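Local coordinates for protein ADP-ribosyltransferase (Staphylococcus aureus, PDB 1OJZ) that probably transfers ADP-ribose from NAD+ onto target proteins, as a mono-ADP-ribosyltransferase of the bacterial exoenzyme family, at residues Ser80-Arg85 / Glu153-Leu158; Tyr84-Leu89 / Leu141-Ala146; Tyr136-Leu141 / Gln178-Leu183. All blocks are in the same frame, centred on the assembly; numbering follows the deposited sequence.

The three contacts lie around one bound NAD, each pair of centres about 9 Å apart. Contact 1 belongs to the five-stranded mixed sheet, where strand 81-87 is an outermost strand beside 152-158. Contact 3 belongs to the smaller antiparallel sheet of 137-140, 180-183 and 165-166. Contact 2 packs strand 81-87 against the loop that leaves strand 137-140. It shares Tyr-84 and Arg-85 with contact 1, and Leu-141 with contact 3. A probable hydrogen bond from Tyr-84 N to Gln-140 O, 2.7 Å, ties the two sheets together. Along the chain the strands and loop follow as 81-87, 137-140, 141-146, 152-158 and 180-183. Distant stretches thus build one NAD cleft.

Contact 1: residues Ser80-Arg85 / Glu153-Leu158; sequences SVYVYR and ELKLEL. With NAD (nicotinamide-adenine-dinucleotide), chain B.
Tyr-82 lies between the side chains of Lys-155 and Glu-157, in an antiparallel strand pair of the large mixed sheet of the ADP-ribosyltransferase fold. Lys-155 comes over one ring face, its CE 3.8 Å from the Tyr-82 ring centroid. Its NZ makes a cation-pi contact with the same face. Glu-157 takes the opposite face. Its CG sits toward the rim, and its carboxylate stacks on the Tyr-82 ring with the planes 27° apart. Thr-3 also bonds to Glu-157 OE1. With CG anti to the backbone N (chi1 -180°) and the rest extended, Lys-155 also runs alongside Tyr-84, CG to CE2 3.6 Å. A water bonds to Tyr-84 OH and, weakly, to Lys-155 NZ; Asn-5 is a second partner of the Tyr-84 hydroxyl. The other sheet face is mostly apolar. Leu-158 crosses Val-83 at about a right angle, and the packing is tight, with Leu-158 CD1 3.5 Å from Val-83 CG1. Reciprocal backbone bonds join Val-81 to Leu-158, Val-83 to Leu-156 and Arg-85 to Leu-154. Arg-85 starts beside Leu-154, CB to CB 3.8 Å, then stretches toward the bound NAD. Its NH1 forms a salt bridge with Glu-133, and its NH2 donates to NAD O1A over 3.2 Å.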
loop_
_atom_site.group_PDB
_atom_site.type_symbol
_atom_site.label_atom_id
_atom_site.label_comp_id
_atom_site.label_asym_id
_atom_site.label_seq_id
_atom_site.Cartn_x
_atom_site.Cartn_y
_atom_site.Cartn_z
ATOM N N SER A 80 6.539 -12.559 -8.492
ATOM C CA SER A 80 7.101 -11.349 -7.923
ATOM C C SER A 80 6.197 -10.330 -8.616
ATOM O O SER A 80 5.806 -10.555 -9.765
ATOM C CB SER A 80 8.553 -11.180 -8.374
ATOM O OG SER A 80 9.033 -9.887 -8.069
ATOM N N VAL A 81 5.843 -9.237 -7.947
ATOM C CA VAL A 81 4.946 -8.265 -8.573
ATOM C C VAL A 81 4.952 -6.881 -7.923
ATOM O O VAL A 81 5.254 -6.733 -6.732
ATOM C CB VAL A 81 3.477 -8.806 -8.570
ATOM C CG1 VAL A 81 3.046 -9.122 -7.152
ATOM C CG2 VAL A 81 2.520 -7.795 -9.185
ATOM N N TYR A 82 4.626 -5.871 -8.724
ATOM C CA TYR A 82 4.547 -4.496 -8.240
ATOM C C TYR A 82 3.101 -4.123 -7.937
ATOM O O TYR A 82 2.188 -4.454 -8.702
ATOM C CB TYR A 82 5.078 -3.500 -9.284
ATOM C CG TYR A 82 6.584 -3.342 -9.333
ATOM C CD1 TYR A 82 7.329 -3.903 -10.371
ATOM C CD2 TYR A 82 7.262 -2.627 -8.345
ATOM C CE1 TYR A 82 8.715 -3.752 -10.426
ATOM C CE2 TYR A 82 8.645 -2.473 -8.386
ATOM C CZ TYR A 82 9.365 -3.037 -9.429
ATOM O OH TYR A 82 10.733 -2.897 -9.477
ATOM N N VAL A 83 2.891 -3.457 -6.806
ATOM C CA VAL A 83 1.568 -2.973 -6.443
ATOM C C VAL A 83 1.788 -1.503 -6.130
ATOM O O VAL A 83 2.893 -1.099 -5.747
ATOM C CB VAL A 83 0.978 -3.689 -5.213
ATOM C CG1 VAL A 83 0.694 -5.153 -5.561
ATOM C CG2 VAL A 83 1.933 -3.566 -4.020
ATOM N N TYR A 84 0.744 -0.701 -6.289
ATOM C CA TYR A 84 0.872 0.729 -6.065
ATOM C C TYR A 84 0.034 1.289 -4.925
ATOM O O TYR A 84 -1.174 1.077 -4.858
ATOM C CB TYR A 84 0.544 1.474 -7.363
ATOM C CG TYR A 84 1.437 1.069 -8.515
ATOM C CD1 TYR A 84 1.211 -0.113 -9.222
ATOM C CD2 TYR A 84 2.543 1.840 -8.859
ATOM C CE1 TYR A 84 2.075 -0.517 -10.245
ATOM C CE2 TYR A 84 3.408 1.454 -9.867
ATOM C CZ TYR A 84 3.174 0.274 -10.558
ATOM O OH TYR A 84 4.061 -0.109 -11.543
ATOM N N ARG A 85 0.701 2.010 -4.030
ATOM C CA ARG A 85 0.031 2.635 -2.907
ATOM C C ARG A 85 0.034 4.143 -3.191
ATOM O O ARG A 85 1.067 4.806 -3.080
ATOM C CB ARG A 85 0.772 2.308 -1.596
ATOM C CG ARG A 85 0.011 2.743 -0.341
ATOM C CD ARG A 85 0.680 2.322 0.969
ATOM N NE ARG A 85 -0.094 2.793 2.122
ATOM C CZ ARG A 85 0.419 3.039 3.326
ATOM N NH1 ARG A 85 1.716 2.852 3.554
ATOM N NH2 ARG A 85 -0.359 3.504 4.293
ATOM N N GLU A 153 3.118 8.156 -5.460
ATOM C CA GLU A 153 2.859 6.789 -5.853
ATOM C C GLU A 153 3.973 5.950 -5.249
ATOM O O GLU A 153 5.128 6.050 -5.652
ATOM C CB GLU A 153 2.860 6.640 -7.371
ATOM C CG GLU A 153 2.656 5.203 -7.829
ATOM C CD GLU A 153 2.662 5.068 -9.337
ATOM O OE1 GLU A 153 1.711 5.561 -9.982
ATOM O OE2 GLU A 153 3.622 4.476 -9.875
ATOM N N LEU A 154 3.625 5.146 -4.257
ATOM C CA LEU A 154 4.601 4.284 -3.614
ATOM C C LEU A 154 4.593 2.991 -4.432
ATOM O O LEU A 154 3.676 2.190 -4.308
ATOM C CB LEU A 154 4.167 3.998 -2.170
ATOM C CG LEU A 154 5.203 3.662 -1.093
ATOM C CD1 LEU A 154 4.478 3.073 0.113
ATOM C CD2 LEU A 154 6.242 2.699 -1.629
ATOM N N LYS A 155 5.605 2.805 -5.274
ATOM C CA LYS A 155 5.712 1.618 -6.123
ATOM C C LYS A 155 6.454 0.525 -5.359
ATOM O O LYS A 155 7.673 0.588 -5.199
ATOM C CB LYS A 155 6.466 1.980 -7.408
ATOM C CG LYS A 155 6.649 0.842 -8.401
ATOM C CD LYS A 155 7.368 1.354 -9.643
ATOM C CE LYS A 155 7.508 0.281 -10.713
ATOM N NZ LYS A 155 8.305 0.764 -11.880
ATOM N N LEU A 156 5.709 -0.483 -4.912
ATOM C CA LEU A 156 6.260 -1.568 -4.111
ATOM C C LEU A 156 6.446 -2.914 -4.804
ATOM O O LEU A 156 5.474 -3.533 -5.268
ATOM C CB LEU A 156 5.382 -1.769 -2.872
ATOM C CG LEU A 156 5.292 -0.617 -1.866
ATOM C CD1 LEU A 156 4.161 -0.889 -0.886
ATOM C CD2 LEU A 156 6.615 -0.466 -1.129
ATOM N N GLU A 157 7.689 -3.382 -4.859
ATOM C CA GLU A 157 7.946 -4.675 -5.480
ATOM C C GLU A 157 7.741 -5.763 -4.441
ATOM O O GLU A 157 8.422 -5.798 -3.415
ATOM C CB GLU A 157 9.364 -4.766 -6.028
ATOM C CG GLU A 157 9.612 -6.104 -6.700
ATOM C CD GLU A 157 10.953 -6.189 -7.382
ATOM O OE1 GLU A 157 11.156 -7.158 -8.143
ATOM O OE2 GLU A 157 11.798 -5.293 -7.162
ATOM N N LEU A 158 6.800 -6.656 -4.717
ATOM C CA LEU A 158 6.485 -7.732 -3.793
ATOM C C LEU A 158 7.170 -9.019 -4.208
ATOM O O LEU A 158 7.000 -9.491 -5.336
ATOM C CB LEU A 158 4.974 -7.959 -3.740
ATOM C CG LEU A 158 4.065 -6.768 -3.429
ATOM C CD1 LEU A 158 2.610 -7.210 -3.536
ATOM C CD2 LEU A 158 4.360 -6.227 -2.048
HETATM P PA NAD B . -4.436 5.109 4.506
HETATM O O1A NAD B . -3.147 4.953 3.805
HETATM O O2A NAD B . -4.658 4.373 5.780
HETATM O O5B NAD B . -4.693 6.669 4.737
HETATM C C5B NAD B . -3.711 7.454 5.434
HETATM C C4B NAD B . -3.558 8.772 4.722
HETATM O O4B NAD B . -2.467 9.408 5.479
HETATM C C3B NAD B . -3.078 8.652 3.246
HETATM O O3B NAD B . -3.981 9.441 2.420
HETATM C C2B NAD B . -1.653 9.154 3.184
HETATM O O2B NAD B . -1.353 10.217 2.363
HETATM C C1B NAD B . -1.277 9.338 4.686
HETATM N N9A NAD B . -0.486 8.201 5.191
HETATM C C8A NAD B . -0.451 6.830 4.894
HETATM N N7A NAD B . 0.430 6.156 5.592
HETATM C C5A NAD B . 1.049 7.028 6.387
HETATM C C6A NAD B . 2.111 6.881 7.385
HETATM N N6A NAD B . 2.675 5.721 7.650
HETATM N N1A NAD B . 2.480 8.064 8.012
HETATM C C2A NAD B . 1.942 9.278 7.783
HETATM N N3A NAD B . 0.920 9.470 6.844
HETATM C C4A NAD B . 0.503 8.320 6.166
HETATM O O3 NAD B . -5.605 4.717 3.522
HETATM P PN NAD B . -5.857 5.114 1.970
HETATM O O1N NAD B . -4.679 4.708 1.199
HETATM O O2N NAD B . -6.262 6.551 1.965
HETATM O O5D NAD B . -7.037 4.086 1.622
HETATM C C5D NAD B . -8.351 4.213 2.219
HETATM C C4D NAD B . -9.346 3.579 1.316
HETATM O O4D NAD B . -8.825 3.580 -0.087
HETATM C C3D NAD B . -9.658 2.069 1.628
HETATM O O3D NAD B . -11.088 1.847 1.647
HETATM C C2D NAD B . -9.010 1.282 0.471
HETATM O O2D NAD B . -9.689 0.071 0.245
HETATM C C1D NAD B . -9.094 2.313 -0.722
HETATM N N1N NAD B . -8.121 2.131 -1.887
HETATM C C2N NAD B . -6.857 2.847 -1.789
HETATM C C3N NAD B . -5.716 2.431 -2.374
HETATM C C7N NAD B . -4.438 3.228 -2.271
HETATM O O7N NAD B . -3.581 3.075 -3.174
HETATM N N7N NAD B . -4.261 4.080 -1.254
HETATM C C4N NAD B . -5.668 1.144 -3.185
HETATM C C5N NAD B . -6.721 0.197 -2.689
HETATM C C6N NAD B . -7.986 0.756 -2.352
HETATM O O HOH W 1 5.441 1.919 -12.793
#

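Contact 2: residues Tyr84-Leu89 / Leu141-Ala146; sequences YRLLNL and LVSGAA. With NAD (nicotinamide-adenine-dinucleotide), chain B.
Ser-143 lays its CB on one face of the Tyr-84 ring. This CH-pi contact is 3.8 Å from Ser-143 CB to the ring centroid and 16° off the normal, with the CB toward the CG end. The Ser-143 hydroxyl stands opposite its backbone N (chi1 -179°) and bonds to Glu-153 OE1. Leu-141 O comes to the ring edge, 4.3 Å from Tyr-84 CD1. The loop then folds into a type II beta turn from Val-142 to Ala-145, closed by Ala-145 N to Val-142 O at 3.1 Å. Gly-144 holds its third position with a positive phi of 92°. Leu-86 meets the chain just after this turn, at Ala-146, but the modelled approach of its CD2 to Ala-146 O is too short to trust. Its backbone faces the nicotinamide. Leu-86 N donates to NAD O7N at 3.0 Å, and NAD N7N donates to Leu-86 O at 3.2 Å, so the carboxamide is held through both its oxygen and its nitrogen. Asn-88 N donates to NAD O2B over 2.8 Å.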
loop_
_atom_site.group_PDB
_atom_site.type_symbol
_atom_site.label_atom_id
_atom_site.label_comp_id
_atom_site.label_asym_id
_atom_site.label_seq_id
_atom_site.Cartn_x
_atom_site.Cartn_y
_atom_site.Cartn_z
ATOM N N TYR A 84 0.744 -0.701 -6.289
ATOM C CA TYR A 84 0.872 0.729 -6.065
ATOM C C TYR A 84 0.034 1.289 -4.925
ATOM O O TYR A 84 -1.174 1.077 -4.858
ATOM C CB TYR A 84 0.544 1.474 -7.363
ATOM C CG TYR A 84 1.437 1.069 -8.515
ATOM C CD1 TYR A 84 1.211 -0.113 -9.222
ATOM C CD2 TYR A 84 2.543 1.840 -8.859
ATOM C CE1 TYR A 84 2.075 -0.517 -10.245
ATOM C CE2 TYR A 84 3.408 1.454 -9.867
ATOM C CZ TYR A 84 3.174 0.274 -10.558
ATOM O OH TYR A 84 4.061 -0.109 -11.543
ATOM N N ARG A 85 0.701 2.010 -4.030
ATOM C CA ARG A 85 0.031 2.635 -2.907
ATOM C C ARG A 85 0.034 4.143 -3.191
ATOM O O ARG A 85 1.067 4.806 -3.080
ATOM C CB ARG A 85 0.772 2.308 -1.596
ATOM C CG ARG A 85 0.011 2.743 -0.341
ATOM C CD ARG A 85 0.680 2.322 0.969
ATOM N NE ARG A 85 -0.094 2.793 2.122
ATOM C CZ ARG A 85 0.419 3.039 3.326
ATOM N NH1 ARG A 85 1.716 2.852 3.554
ATOM N NH2 ARG A 85 -0.359 3.504 4.293
ATOM N N LEU A 86 -1.117 4.670 -3.602
ATOM C CA LEU A 86 -1.226 6.092 -3.893
ATOM C C LEU A 86 -1.427 6.849 -2.588
ATOM O O LEU A 86 -2.292 6.506 -1.786
ATOM C CB LEU A 86 -2.377 6.345 -4.872
ATOM C CG LEU A 86 -2.001 6.133 -6.345
ATOM C CD1 LEU A 86 -1.368 4.755 -6.537
ATOM C CD2 LEU A 86 -3.240 6.273 -7.220
ATOM N N LEU A 87 -0.612 7.878 -2.374
ATOM C CA LEU A 87 -0.676 8.636 -1.134
ATOM C C LEU A 87 -0.687 10.146 -1.345
ATOM O O LEU A 87 -0.322 10.641 -2.414
ATOM C CB LEU A 87 0.526 8.256 -0.260
ATOM C CG LEU A 87 0.684 6.764 0.057
ATOM C CD1 LEU A 87 2.134 6.468 0.446
ATOM C CD2 LEU A 87 -0.279 6.373 1.166
ATOM N N ASN A 88 -1.110 10.864 -0.307
ATOM C CA ASN A 88 -1.152 12.320 -0.318
ATOM C C ASN A 88 0.171 12.818 0.285
ATOM O O ASN A 88 0.935 12.033 0.853
ATOM C CB ASN A 88 -2.349 12.826 0.500
ATOM C CG ASN A 88 -3.687 12.415 -0.108
ATOM O OD1 ASN A 88 -3.937 12.650 -1.286
ATOM N ND2 ASN A 88 -4.545 11.800 0.695
ATOM N N LEU A 89 0.441 14.113 0.166
ATOM C CA LEU A 89 1.685 14.679 0.673
ATOM C C LEU A 89 1.865 14.592 2.177
ATOM O O LEU A 89 2.988 14.709 2.670
ATOM C CB LEU A 89 1.830 16.133 0.217
ATOM C CG LEU A 89 1.889 16.339 -1.302
ATOM C CD1 LEU A 89 2.247 17.786 -1.599
ATOM C CD2 LEU A 89 2.912 15.405 -1.929
ATOM N N LEU A 141 -3.182 -3.196 -7.833
ATOM C CA LEU A 141 -2.406 -3.980 -8.800
ATOM C C LEU A 141 -2.122 -3.160 -10.043
ATOM O O LEU A 141 -1.133 -3.380 -10.732
ATOM C CB LEU A 141 -3.177 -5.235 -9.233
ATOM C CG LEU A 141 -2.692 -6.626 -8.825
ATOM C CD1 LEU A 141 -3.502 -7.671 -9.599
ATOM C CD2 LEU A 141 -1.207 -6.784 -9.114
ATOM N N VAL A 142 -3.031 -2.243 -10.347
ATOM C CA VAL A 142 -2.890 -1.378 -11.508
ATOM C C VAL A 142 -2.909 0.058 -11.019
ATOM O O VAL A 142 -3.896 0.511 -10.431
ATOM C CB VAL A 142 -4.051 -1.585 -12.503
ATOM C CG1 VAL A 142 -3.898 -0.632 -13.692
ATOM C CG2 VAL A 142 -4.079 -3.033 -12.966
ATOM N N SER A 143 -1.812 0.767 -11.242
ATOM C CA SER A 143 -1.726 2.150 -10.804
ATOM C C SER A 143 -2.827 2.968 -11.456
ATOM O O SER A 143 -3.065 2.847 -12.659
ATOM C CB SER A 143 -0.363 2.739 -11.171
ATOM O OG SER A 143 -0.266 4.080 -10.724
ATOM N N GLY A 144 -3.502 3.793 -10.664
ATOM C CA GLY A 144 -4.561 4.625 -11.204
ATOM C C GLY A 144 -5.952 4.023 -11.139
ATOM O O GLY A 144 -6.934 4.713 -11.400
ATOM N N ALA A 145 -6.050 2.741 -10.802
ATOM C CA ALA A 145 -7.354 2.094 -10.710
ATOM C C ALA A 145 -8.168 2.751 -9.596
ATOM O O ALA A 145 -9.386 2.586 -9.526
ATOM C CB ALA A 145 -7.188 0.597 -10.431
ATOM N N ALA A 146 -7.486 3.503 -8.732
ATOM C CA ALA A 146 -8.146 4.176 -7.617
ATOM C C ALA A 146 -7.377 5.401 -7.120
ATOM O O ALA A 146 -6.148 5.403 -7.086
ATOM C CB ALA A 146 -8.336 3.193 -6.477
HETATM P PA NAD B . -4.436 5.109 4.506
HETATM O O1A NAD B . -3.147 4.953 3.805
HETATM O O2A NAD B . -4.658 4.373 5.780
HETATM O O5B NAD B . -4.693 6.669 4.737
HETATM C C5B NAD B . -3.711 7.454 5.434
HETATM C C4B NAD B . -3.558 8.772 4.722
HETATM O O4B NAD B . -2.467 9.408 5.479
HETATM C C3B NAD B . -3.078 8.652 3.246
HETATM O O3B NAD B . -3.981 9.441 2.420
HETATM C C2B NAD B . -1.653 9.154 3.184
HETATM O O2B NAD B . -1.353 10.217 2.363
HETATM C C1B NAD B . -1.277 9.338 4.686
HETATM N N9A NAD B . -0.486 8.201 5.191
HETATM C C8A NAD B . -0.451 6.830 4.894
HETATM N N7A NAD B . 0.430 6.156 5.592
HETATM C C5A NAD B . 1.049 7.028 6.387
HETATM C C6A NAD B . 2.111 6.881 7.385
HETATM N N6A NAD B . 2.675 5.721 7.650
HETATM N N1A NAD B . 2.480 8.064 8.012
HETATM C C2A NAD B . 1.942 9.278 7.783
HETATM N N3A NAD B . 0.920 9.470 6.844
HETATM C C4A NAD B . 0.503 8.320 6.166
HETATM O O3 NAD B . -5.605 4.717 3.522
HETATM P PN NAD B . -5.857 5.114 1.970
HETATM O O1N NAD B . -4.679 4.708 1.199
HETATM O O2N NAD B . -6.262 6.551 1.965
HETATM O O5D NAD B . -7.037 4.086 1.622
HETATM C C5D NAD B . -8.351 4.213 2.219
HETATM C C4D NAD B . -9.346 3.579 1.316
HETATM O O4D NAD B . -8.825 3.580 -0.087
HETATM C C3D NAD B . -9.658 2.069 1.628
HETATM O O3D NAD B . -11.088 1.847 1.647
HETATM C C2D NAD B . -9.010 1.282 0.471
HETATM O O2D NAD B . -9.689 0.071 0.245
HETATM C C1D NAD B . -9.094 2.313 -0.722
HETATM N N1N NAD B . -8.121 2.131 -1.887
HETATM C C2N NAD B . -6.857 2.847 -1.789
HETATM C C3N NAD B . -5.716 2.431 -2.374
HETATM C C7N NAD B . -4.438 3.228 -2.271
HETATM O O7N NAD B . -3.581 3.075 -3.174
HETATM N N7N NAD B . -4.261 4.080 -1.254
HETATM C C4N NAD B . -5.668 1.144 -3.185
HETATM C C5N NAD B . -6.721 0.197 -2.689
HETATM C C6N NAD B . -7.986 0.756 -2.352
#

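Contact 3: residues Tyr136-Leu141 / Gln178-Leu183; sequences YSSTQL and QQEVLL. With NAD (nicotinamide-adenine-dinucleotide), chain B.
Ser-138 and Glu-180 meet on the NAD side of this antiparallel strand pair. Ser-138 OG donates to Glu-180 OE2 in a very short bond, modelled at 2.5 Å. The other carboxylate oxygen, Glu-180 OE1, accepts from the ribose hydroxyl NAD O2D, also at 2.5 Å. The extended Glu-180 chain thus reaches the nicotinamide ribose, while the serine holds its second oxygen. Glu-180 with Gln-178 forms the Q-x-E signature of this toxin family. Ser-138, Thr-139 and Gln-140 probably correspond to the family's Ser-Thr-Ser motif, with glutamine in its last place. Gln-178 OE1 approaches the nicotinamide ring, 3.1 Å from NAD C6N. With CG between the backbone N and the carbonyl carbon (chi1 42°), the extended Gln-140 chain brings NE2 to NAD O7N, 3.1 Å. Ala-146 N donates to its OE1, which would fix the amide's rotation. On the reverse face, Thr-139 OG1 also sits between the two backbone branches (chi1 67°). This turns it to Val-181 O, the same oxygen that Thr-139 N uses, and it donates there. Leu-141 CG packs 3.8 Å from Val-181 CG2, and Leu-141 N bonds to Gln-179 O. Strand 180-183 lies between 137-140 and 165-166. Leu-141 reaches helix 9-23, Tyr-136 and Leu-182 reach helix 59-72, and Thr-139 touches strand 81-87.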
loop_
_atom_site.group_PDB
_atom_site.type_symbol
_atom_site.label_atom_id
_atom_site.label_comp_id
_atom_site.label_asym_id
_atom_site.label_seq_id
_atom_site.Cartn_x
_atom_site.Cartn_y
_atom_site.Cartn_z
ATOM N N TYR A 136 -2.464 -1.534 8.037
ATOM C CA TYR A 136 -2.433 -2.470 6.922
ATOM C C TYR A 136 -2.120 -1.572 5.726
ATOM O O TYR A 136 -2.307 -0.353 5.809
ATOM C CB TYR A 136 -3.799 -3.143 6.765
ATOM C CG TYR A 136 -4.120 -4.103 7.891
ATOM C CD1 TYR A 136 -3.782 -5.458 7.798
ATOM C CD2 TYR A 136 -4.708 -3.647 9.070
ATOM C CE1 TYR A 136 -4.023 -6.337 8.861
ATOM C CE2 TYR A 136 -4.953 -4.510 10.136
ATOM C CZ TYR A 136 -4.610 -5.847 10.026
ATOM O OH TYR A 136 -4.869 -6.701 11.067
ATOM N N SER A 137 -1.630 -2.153 4.635
ATOM C CA SER A 137 -1.308 -1.369 3.446
ATOM C C SER A 137 -2.280 -1.663 2.304
ATOM O O SER A 137 -2.277 -2.758 1.724
ATOM C CB SER A 137 0.126 -1.646 2.974
ATOM O OG SER A 137 1.094 -1.147 3.889
ATOM N N SER A 138 -3.104 -0.668 1.983
ATOM C CA SER A 138 -4.084 -0.784 0.913
ATOM C C SER A 138 -3.432 -0.346 -0.399
ATOM O O SER A 138 -3.097 0.828 -0.572
ATOM C CB SER A 138 -5.285 0.113 1.222
ATOM O OG SER A 138 -6.286 -0.021 0.227
ATOM N N THR A 139 -3.272 -1.281 -1.325
ATOM C CA THR A 139 -2.630 -0.979 -2.602
ATOM C C THR A 139 -3.462 -1.406 -3.803
ATOM O O THR A 139 -4.518 -2.024 -3.657
ATOM C CB THR A 139 -1.268 -1.689 -2.703
ATOM O OG1 THR A 139 -1.480 -3.110 -2.762
ATOM C CG2 THR A 139 -0.389 -1.353 -1.484
ATOM N N GLN A 140 -2.971 -1.070 -4.995
ATOM C CA GLN A 140 -3.651 -1.433 -6.233
ATOM C C GLN A 140 -2.698 -2.117 -7.215
ATOM O O GLN A 140 -1.544 -1.697 -7.379
ATOM C CB GLN A 140 -4.311 -0.192 -6.866
ATOM C CG GLN A 140 -3.494 1.085 -6.839
ATOM C CD GLN A 140 -4.333 2.337 -7.105
ATOM O OE1 GLN A 140 -4.859 2.530 -8.200
ATOM N NE2 GLN A 140 -4.462 3.189 -6.092
ATOM N N LEU A 141 -3.182 -3.196 -7.833
ATOM C CA LEU A 141 -2.406 -3.980 -8.800
ATOM C C LEU A 141 -2.122 -3.160 -10.043
ATOM O O LEU A 141 -1.133 -3.380 -10.732
ATOM C CB LEU A 141 -3.177 -5.235 -9.233
ATOM C CG LEU A 141 -2.692 -6.626 -8.825
ATOM C CD1 LEU A 141 -3.502 -7.671 -9.599
ATOM C CD2 LEU A 141 -1.207 -6.784 -9.114
ATOM N N GLN A 178 -11.017 -1.168 -7.680
ATOM C CA GLN A 178 -9.747 -0.549 -7.295
ATOM C C GLN A 178 -8.587 -1.544 -7.390
ATOM O O GLN A 178 -7.465 -1.226 -7.004
ATOM C CB GLN A 178 -9.831 0.013 -5.869
ATOM C CG GLN A 178 -10.971 0.999 -5.661
ATOM C CD GLN A 178 -11.048 1.520 -4.238
ATOM O OE1 GLN A 178 -10.949 0.751 -3.283
ATOM N NE2 GLN A 178 -11.243 2.830 -4.089
ATOM N N GLN A 179 -8.861 -2.740 -7.908
ATOM C CA GLN A 179 -7.838 -3.779 -8.046
ATOM C C GLN A 179 -6.987 -3.832 -6.779
ATOM O O GLN A 179 -5.767 -4.000 -6.835
ATOM C CB GLN A 179 -6.945 -3.475 -9.255
ATOM C CG GLN A 179 -7.671 -3.536 -10.602
ATOM C CD GLN A 179 -7.917 -4.963 -11.079
ATOM O OE1 GLN A 179 -8.622 -5.189 -12.067
ATOM N NE2 GLN A 179 -7.331 -5.926 -10.389
ATOM N N GLU A 180 -7.642 -3.698 -5.633
ATOM C CA GLU A 180 -6.932 -3.669 -4.369
ATOM C C GLU A 180 -6.215 -4.935 -3.928
ATOM O O GLU A 180 -6.723 -6.053 -4.037
ATOM C CB GLU A 180 -7.870 -3.204 -3.242
ATOM C CG GLU A 180 -7.208 -3.225 -1.859
ATOM C CD GLU A 180 -7.956 -2.397 -0.838
ATOM O OE1 GLU A 180 -9.065 -1.922 -1.159
ATOM O OE2 GLU A 180 -7.439 -2.223 0.287
ATOM N N VAL A 181 -4.999 -4.737 -3.443
ATOM C CA VAL A 181 -4.194 -5.818 -2.909
ATOM C C VAL A 181 -3.878 -5.323 -1.510
ATOM O O VAL A 181 -3.236 -4.284 -1.335
ATOM C CB VAL A 181 -2.896 -6.038 -3.709
ATOM C CG1 VAL A 181 -1.993 -7.018 -2.962
ATOM C CG2 VAL A 181 -3.227 -6.606 -5.088
ATOM N N LEU A 182 -4.370 -6.050 -0.518
ATOM C CA LEU A 182 -4.168 -5.660 0.864
ATOM C C LEU A 182 -2.967 -6.380 1.458
ATOM O O LEU A 182 -2.919 -7.618 1.492
ATOM C CB LEU A 182 -5.437 -5.962 1.669
ATOM C CG LEU A 182 -5.517 -5.469 3.116
ATOM C CD1 LEU A 182 -5.541 -3.932 3.161
ATOM C CD2 LEU A 182 -6.771 -6.028 3.756
ATOM N N LEU A 183 -1.998 -5.599 1.922
ATOM C CA LEU A 183 -0.783 -6.148 2.502
ATOM C C LEU A 183 -0.821 -6.252 4.030
ATOM O O LEU A 183 -1.523 -5.486 4.703
ATOM C CB LEU A 183 0.415 -5.295 2.072
ATOM C CG LEU A 183 0.634 -5.136 0.564
ATOM C CD1 LEU A 183 1.913 -4.344 0.327
ATOM C CD2 LEU A 183 0.721 -6.516 -0.089
HETATM P PA NAD B . -4.436 5.109 4.506
HETATM O O1A NAD B . -3.147 4.953 3.805
HETATM O O2A NAD B . -4.658 4.373 5.780
HETATM O O5B NAD B . -4.693 6.669 4.737
HETATM C C5B NAD B . -3.711 7.454 5.434
HETATM C C4B NAD B . -3.558 8.772 4.722
HETATM O O4B NAD B . -2.467 9.408 5.479
HETATM C C3B NAD B . -3.078 8.652 3.246
HETATM O O3B NAD B . -3.981 9.441 2.420
HETATM C C2B NAD B . -1.653 9.154 3.184
HETATM O O2B NAD B . -1.353 10.217 2.363
HETATM C C1B NAD B . -1.277 9.338 4.686
HETATM N N9A NAD B . -0.486 8.201 5.191
HETATM C C8A NAD B . -0.451 6.830 4.894
HETATM N N7A NAD B . 0.430 6.156 5.592
HETATM C C5A NAD B . 1.049 7.028 6.387
HETATM C C6A NAD B . 2.111 6.881 7.385
HETATM N N6A NAD B . 2.675 5.721 7.650
HETATM N N1A NAD B . 2.480 8.064 8.012
HETATM C C2A NAD B . 1.942 9.278 7.783
HETATM N N3A NAD B . 0.920 9.470 6.844
HETATM C C4A NAD B . 0.503 8.320 6.166
HETATM O O3 NAD B . -5.605 4.717 3.522
HETATM P PN NAD B . -5.857 5.114 1.970
HETATM O O1N NAD B . -4.679 4.708 1.199
HETATM O O2N NAD B . -6.262 6.551 1.965
HETATM O O5D NAD B . -7.037 4.086 1.622
HETATM C C5D NAD B . -8.351 4.213 2.219
HETATM C C4D NAD B . -9.346 3.579 1.316
HETATM O O4D NAD B . -8.825 3.580 -0.087
HETATM C C3D NAD B . -9.658 2.069 1.628
HETATM O O3D NAD B . -11.088 1.847 1.647
HETATM C C2D NAD B . -9.010 1.282 0.471
HETATM O O2D NAD B . -9.689 0.071 0.245
HETATM C C1D NAD B . -9.094 2.313 -0.722
HETATM N N1N NAD B . -8.121 2.131 -1.887
HETATM C C2N NAD B . -6.857 2.847 -1.789
HETATM C C3N NAD B . -5.716 2.431 -2.374
HETATM C C7N NAD B . -4.438 3.228 -2.271
HETATM O O7N NAD B . -3.581 3.075 -3.174
HETATM N N7N NAD B . -4.261 4.080 -1.254
HETATM C C4N NAD B . -5.668 1.144 -3.185
HETATM C C5N NAD B . -6.721 0.197 -2.689
HETATM C C6N NAD B . -7.986 0.756 -2.352
#